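Local coordinates for protein acetyl-CoA acetyltransferase (Elizabethkingia anophelis NUHP1, PDB 6BN2) that probably catalyses the reversible condensation of two acetyl-CoA molecules to acetoacetyl-CoA and CoA, passing through an acyl-thioester enzyme intermediate, at residues G247-T250 with A251-S255; D224-Y227 with K228-K231; F185-Q188 with S189-S193. All blocks are in the same frame, centred on the assembly; numbering follows the deposited sequence. Where two conformers were deposited one is given.

Contact 1: G247-T250 with A251-S255; sequences GTVT and AANAS. With CA (calcium ion), chain B.
The calcium site of this thiolase is built in part on a tight loop in which T250 and N253 grip each other reciprocally, side chain to backbone N. T250 also forms an ST motif: its OG1 accepts N253 N at 3.2 Å and, more weakly, A252 N, while T250 O takes A254 N at 3.0 Å. Placing OG1 between the backbone N and the carbonyl carbon (chi1 71°) turns the hydroxyl oxygen back over the turn, where the two amides meet it. N253 answers with its carboxamide, folded back over its own backbone by a chi1 of 69° and lying roughly at right angles to the T250 side chain. OD1 accepts T250 N at 2.9 Å in a nearly straight bond, the donor standing above the carbonyl plane. ND2 gives one N-H to T248 O at 3.0 Å, again almost straight (167°) and in the plane of both the amide and the acceptor carbonyl. V249 CG1 sits 4.0 Å from A254 CB and adds a small apolar patch beside the amide. Beyond the turn, A254 O binds the calcium ion at 2.5 Å. A252, also of the metal site, has its O 3.0 Å from the ion; Y190 and a water complete the ligands identified. N253 ND2 has a second partner in D183 of helix 179-198, and T248 N and V249 N both reach E169. With OD1 and ND2 each committed to backbone of the preceding residues, the amide cannot flip without losing bonds, and the peptide run that presents carbonyl oxygens to the cation is held in shape within the turn by neutral amide, hydroxyl and peptide groups, with D183 and E169 adding bonds from outside.

Contact 2: D224-Y227 with K228-K231; sequences DEEY and KNVK
E226 to N229 makes a type I beta turn, closed by N229 N donating to E226 O at 2.9 Å. N229 is then the centre of an inverse gamma turn, whose V230 N to K228 O bond is weak. K228 lies back along the turn: its CG stands over one face of the Y227 ring, 4.1 Å from the centroid and 18° off the normal, a CH-pi contact displaced toward the rim. A bend at chi3 (-83°) then carries CE to within 3.4 Å of D224 O. The Y227 ring also stacks with W197, and its OH bonds E223. V230 CG1 touches Y227 O at 3.6 Å. The E226 carboxylate and the N229 amide are nearly perpendicular, and a water donates to E225 O and to N229 OD1, at 2.7 Å each. E226 OE1 is held by S24 and N258, while D224 forms a salt bridge with R19. Within these segments K228 contributes chiefly methylene surface, its NZ making no ion pair with E225, whereas the E226 carboxylate, about 6 Å from the bound calcium, probably adds negative potential near the cation.

Contact 3: F185-Q188 with S189-S193; sequences FAIQ and SYERS. With CA (calcium ion), chain B.
Two and a half turns of helix 179-198 carry this contact, and regular alpha-helical bonding joins its halves. S189 N, Y190 N, E191 N and R192 N donate to F185 O, A186 O, I187 O and Q188 O respectively, all within 2.8 to 2.9 Å. Among the flat groups, the Q188 carboxamide stacks on the R192 guanidinium with planes only 6° apart. NE2 stands 3.1 Å above one face, toward the rim and nearest NH2; as both are donors, this is a stack and not a hydrogen bond. Q188 has CG anti to the backbone N (chi1 178°), which sends its chain along the helix toward R192, whose extended chain brings NE against Q188 CG. R192 NH2 itself bonds A342 O, so the guanidinium is anchored beyond the helix. The apolar contact is light, A186 CB 4.4 Å from Y190 CE2; separately, I187 CG2 lies against the E191 carboxylate in van der Waals contact. The metal contact comes from Y190. With CG beside the backbone N (chi1 -74°), the ring passes A186 O, which lies obliquely to it and 3.0 Å from CD2, and the phenol oxygen OH binds calcium at 2.8 Å, sharing the ion with A254 O. S189 OG is held by E325 and G350. S189 O accepts twice, from S193 N at 3.0 Å and from S193 OG at 2.8 Å, the two donors arriving from opposite faces of the carbonyl plane.

Along the chain contact 3 comes first, on helix 179-198, followed by contact 2 and then contact 1, both in the loop between strands 219-221 and 258-268; all fall in the N-terminal thiolase domain. Their centres lie about 11 Å (contacts 2 and 3), about 13 Å (1 and 3) and about 15 Å (1 and 2) apart. The helix is the common neighbour: Y190 touches A252 of contact 1 and V230 of contact 2, while contacts 1 and 2 do not meet. Contacts 1 and 3 share the calcium ion and a water, so the metal ties helix to loop; the A254 side chain lies about 9 Å from that of H356, the predicted proton acceptor.

Contact 1: G247-T250 with A251-S255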
# COMPACT_ATOMS: atom_id res chain seq x y z
N GLY A 247 2.19 14.52 -33.39
CA GLY A 247 2.28 14.47 -31.94
C GLY A 247 2.14 15.85 -31.32
O GLY A 247 2.15 16.88 -32.00
N THR A 248 1.99 15.85 -30.00
CA THR A 248 1.88 17.09 -29.24
C THR A 248 2.68 17.10 -27.95
O THR A 248 3.08 18.18 -27.51
CB THR A 248 0.41 17.41 -28.90
OG1 THR A 248 -0.11 16.42 -28.00
CG2 THR A 248 -0.47 17.47 -30.16
N VAL A 249 2.95 15.94 -27.34
CA VAL A 249 3.58 15.86 -26.03
C VAL A 249 5.09 15.82 -26.20
O VAL A 249 5.61 15.05 -27.02
CB VAL A 249 3.07 14.62 -25.27
CG1 VAL A 249 3.78 14.50 -23.91
CG2 VAL A 249 1.54 14.68 -25.11
N THR A 250 5.81 16.65 -25.43
CA THR A 250 7.26 16.73 -25.51
C THR A 250 7.87 16.54 -24.12
O THR A 250 7.17 16.49 -23.11
CB THR A 250 7.76 18.07 -26.06
OG1 THR A 250 7.52 19.08 -25.08
CG2 THR A 250 7.06 18.43 -27.37
N ALA A 251 9.21 16.49 -24.09
CA ALA A 251 9.90 16.40 -22.81
C ALA A 251 9.65 17.63 -21.96
O ALA A 251 9.69 17.55 -20.72
CB ALA A 251 11.40 16.20 -23.03
N ALA A 252 9.40 18.78 -22.58
CA ALA A 252 9.19 20.01 -21.83
C ALA A 252 7.77 20.20 -21.35
O ALA A 252 7.57 20.83 -20.30
CB ALA A 252 9.57 21.23 -22.67
N ASN A 253 6.77 19.71 -22.08
CA ASN A 253 5.39 19.93 -21.65
C ASN A 253 4.80 18.72 -20.95
O ASN A 253 3.66 18.77 -20.47
CB ASN A 253 4.52 20.43 -22.83
CG ASN A 253 4.27 19.37 -23.92
OD1 ASN A 253 4.19 18.18 -23.64
ND2 ASN A 253 4.07 19.84 -25.16
N ALA A 254 5.58 17.65 -20.81
CA ALA A 254 5.29 16.55 -19.91
C ALA A 254 6.04 16.78 -18.60
O ALA A 254 7.03 17.51 -18.56
CB ALA A 254 5.72 15.22 -20.52
N SER A 255 5.55 16.17 -17.53
CA SER A 255 6.32 16.21 -16.30
C SER A 255 7.57 15.34 -16.45
O SER A 255 7.76 14.62 -17.43
CB SER A 255 5.47 15.74 -15.11
OG SER A 255 5.06 14.39 -15.25
CA CA B . 8.88 19.18 -18.23
O HOH W 1 9.88 19.93 -16.34

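Contact 2: D224-Y227 with K228-K231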
# COMPACT_ATOMS: atom_id res chain seq x y z
N ASP A 224 13.52 23.34 -5.00
CA ASP A 224 13.21 22.54 -6.19
C ASP A 224 14.18 22.87 -7.30
O ASP A 224 14.47 24.04 -7.55
CB ASP A 224 11.79 22.84 -6.67
CG ASP A 224 10.73 22.48 -5.67
OD1 ASP A 224 10.87 21.46 -4.96
OD2 ASP A 224 9.72 23.20 -5.60
N GLU A 225 14.71 21.84 -7.97
CA GLU A 225 15.70 22.12 -9.01
C GLU A 225 15.16 21.89 -10.42
O GLU A 225 15.80 22.33 -11.38
CB GLU A 225 16.98 21.29 -8.81
CG GLU A 225 16.82 19.76 -8.99
CD GLU A 225 18.09 18.99 -8.59
OE1 GLU A 225 19.14 19.61 -8.31
OE2 GLU A 225 18.03 17.74 -8.55
N GLU A 226 13.99 21.27 -10.57
CA GLU A 226 13.49 20.96 -11.90
C GLU A 226 13.13 22.22 -12.68
O GLU A 226 13.33 22.27 -13.90
CB GLU A 226 12.26 20.04 -11.81
CG GLU A 226 11.87 19.45 -13.15
CD GLU A 226 12.94 18.51 -13.69
OE1 GLU A 226 13.37 17.59 -12.95
OE2 GLU A 226 13.38 18.71 -14.84
N TYR A 227 12.59 23.25 -12.01
CA TYR A 227 12.01 24.37 -12.74
C TYR A 227 13.08 25.26 -13.37
O TYR A 227 12.76 26.09 -14.23
CB TYR A 227 11.09 25.20 -11.83
CG TYR A 227 11.78 26.13 -10.87
CD1 TYR A 227 12.08 27.44 -11.24
CD2 TYR A 227 12.12 25.73 -9.58
CE1 TYR A 227 12.71 28.31 -10.38
CE2 TYR A 227 12.76 26.61 -8.70
CZ TYR A 227 13.05 27.90 -9.11
OH TYR A 227 13.67 28.79 -8.27
N LYS A 228 14.33 25.10 -12.95
CA LYS A 228 15.44 25.76 -13.62
C LYS A 228 15.93 25.00 -14.84
O LYS A 228 16.71 25.55 -15.62
CB LYS A 228 16.55 25.97 -12.60
CG LYS A 228 16.19 27.02 -11.56
CD LYS A 228 17.08 26.97 -10.33
CE LYS A 228 16.60 25.91 -9.34
NZ LYS A 228 17.25 26.05 -8.01
N ASN A 229 15.47 23.76 -15.06
CA ASN A 229 15.87 22.96 -16.22
C ASN A 229 14.89 23.21 -17.37
O ASN A 229 14.05 22.36 -17.71
CB ASN A 229 15.90 21.48 -15.87
CG ASN A 229 16.89 21.15 -14.78
OD1 ASN A 229 17.87 21.87 -14.58
ND2 ASN A 229 16.65 20.05 -14.08
N VAL A 230 15.01 24.39 -17.96
CA VAL A 230 14.13 24.77 -19.06
C VAL A 230 14.86 25.78 -19.93
O VAL A 230 15.59 26.63 -19.43
CB VAL A 230 12.78 25.33 -18.55
CG1 VAL A 230 13.00 26.66 -17.80
CG2 VAL A 230 11.79 25.49 -19.69
N LYS A 231 14.67 25.66 -21.24
CA LYS A 231 15.14 26.65 -22.20
C LYS A 231 13.91 27.06 -23.00
O LYS A 231 13.45 26.30 -23.87
CB LYS A 231 16.25 26.09 -23.09
O HOH W 2 18.40 22.56 -12.04
O HOH W 3 12.20 20.43 -16.65
O HOH W 4 15.17 17.67 -16.13

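Contact 3: F185-Q188 with S189-S193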
# COMPACT_ATOMS: atom_id res chain seq x y z
N PHE A 185 0.83 26.27 -21.71
CA PHE A 185 0.57 25.83 -20.35
C PHE A 185 1.87 25.51 -19.62
O PHE A 185 2.06 25.90 -18.46
CB PHE A 185 -0.37 24.61 -20.37
CG PHE A 185 -0.72 24.06 -18.99
CD1 PHE A 185 -1.94 24.37 -18.40
CD2 PHE A 185 0.17 23.23 -18.31
CE1 PHE A 185 -2.27 23.86 -17.15
CE2 PHE A 185 -0.15 22.73 -17.05
CZ PHE A 185 -1.39 23.05 -16.47
N ALA A 186 2.78 24.79 -20.30
CA ALA A 186 4.05 24.42 -19.67
C ALA A 186 4.85 25.66 -19.31
O ALA A 186 5.36 25.78 -18.19
CB ALA A 186 4.85 23.51 -20.60
N ILE A 187 4.96 26.61 -20.25
CA ILE A 187 5.69 27.84 -19.98
C ILE A 187 5.07 28.57 -18.79
O ILE A 187 5.79 29.08 -17.92
CB ILE A 187 5.71 28.72 -21.24
CG1 ILE A 187 6.68 28.12 -22.26
CG2 ILE A 187 6.09 30.16 -20.88
CD1 ILE A 187 6.64 28.79 -23.60
N GLN A 188 3.74 28.59 -18.72
CA GLN A 188 3.10 29.22 -17.57
C GLN A 188 3.46 28.50 -16.27
O GLN A 188 3.70 29.15 -15.24
CB GLN A 188 1.59 29.27 -17.77
CG GLN A 188 0.83 29.87 -16.60
CD GLN A 188 -0.44 30.59 -17.05
OE1 GLN A 188 -0.37 31.67 -17.64
NE2 GLN A 188 -1.58 29.99 -16.78
N SER A 189 3.52 27.16 -16.29
CA SER A 189 3.90 26.44 -15.08
C SER A 189 5.33 26.78 -14.66
O SER A 189 5.60 27.03 -13.47
CB SER A 189 3.73 24.93 -15.29
OG SER A 189 3.97 24.21 -14.09
N TYR A 190 6.27 26.83 -15.61
CA TYR A 190 7.63 27.25 -15.29
C TYR A 190 7.67 28.67 -14.73
O TYR A 190 8.39 28.95 -13.76
CB TYR A 190 8.54 27.15 -16.52
CG TYR A 190 8.91 25.72 -16.88
CD1 TYR A 190 9.88 25.03 -16.17
CD2 TYR A 190 8.28 25.07 -17.93
CE1 TYR A 190 10.21 23.72 -16.49
CE2 TYR A 190 8.60 23.77 -18.25
CZ TYR A 190 9.55 23.10 -17.53
OH TYR A 190 9.87 21.80 -17.88
N GLU A 191 6.93 29.59 -15.36
CA GLU A 191 6.96 30.98 -14.92
C GLU A 191 6.37 31.12 -13.52
O GLU A 191 6.92 31.83 -12.68
CB GLU A 191 6.18 31.85 -15.89
CG GLU A 191 6.85 32.06 -17.22
CD GLU A 191 5.95 32.79 -18.19
OE1 GLU A 191 4.71 32.74 -18.01
OE2 GLU A 191 6.47 33.38 -19.16
N ARG A 192 5.25 30.44 -13.27
CA ARG A 192 4.62 30.55 -11.96
C ARG A 192 5.50 29.94 -10.88
O ARG A 192 5.54 30.46 -9.76
CB ARG A 192 3.26 29.85 -11.98
CG ARG A 192 2.20 30.61 -12.76
CD ARG A 192 0.92 29.75 -12.82
NE ARG A 192 -0.18 30.51 -13.35
CZ ARG A 192 -1.44 30.09 -13.35
NH1 ARG A 192 -1.73 28.92 -12.82
NH2 ARG A 192 -2.40 30.86 -13.85
N SER A 193 6.19 28.84 -11.20
CA SER A 193 7.06 28.19 -10.22
C SER A 193 8.20 29.11 -9.83
O SER A 193 8.53 29.26 -8.65
CB SER A 193 7.61 26.89 -10.80
OG SER A 193 6.55 25.96 -11.04
CA CA B . 8.88 19.18 -18.23
O HOH W 1 9.88 19.93 -16.34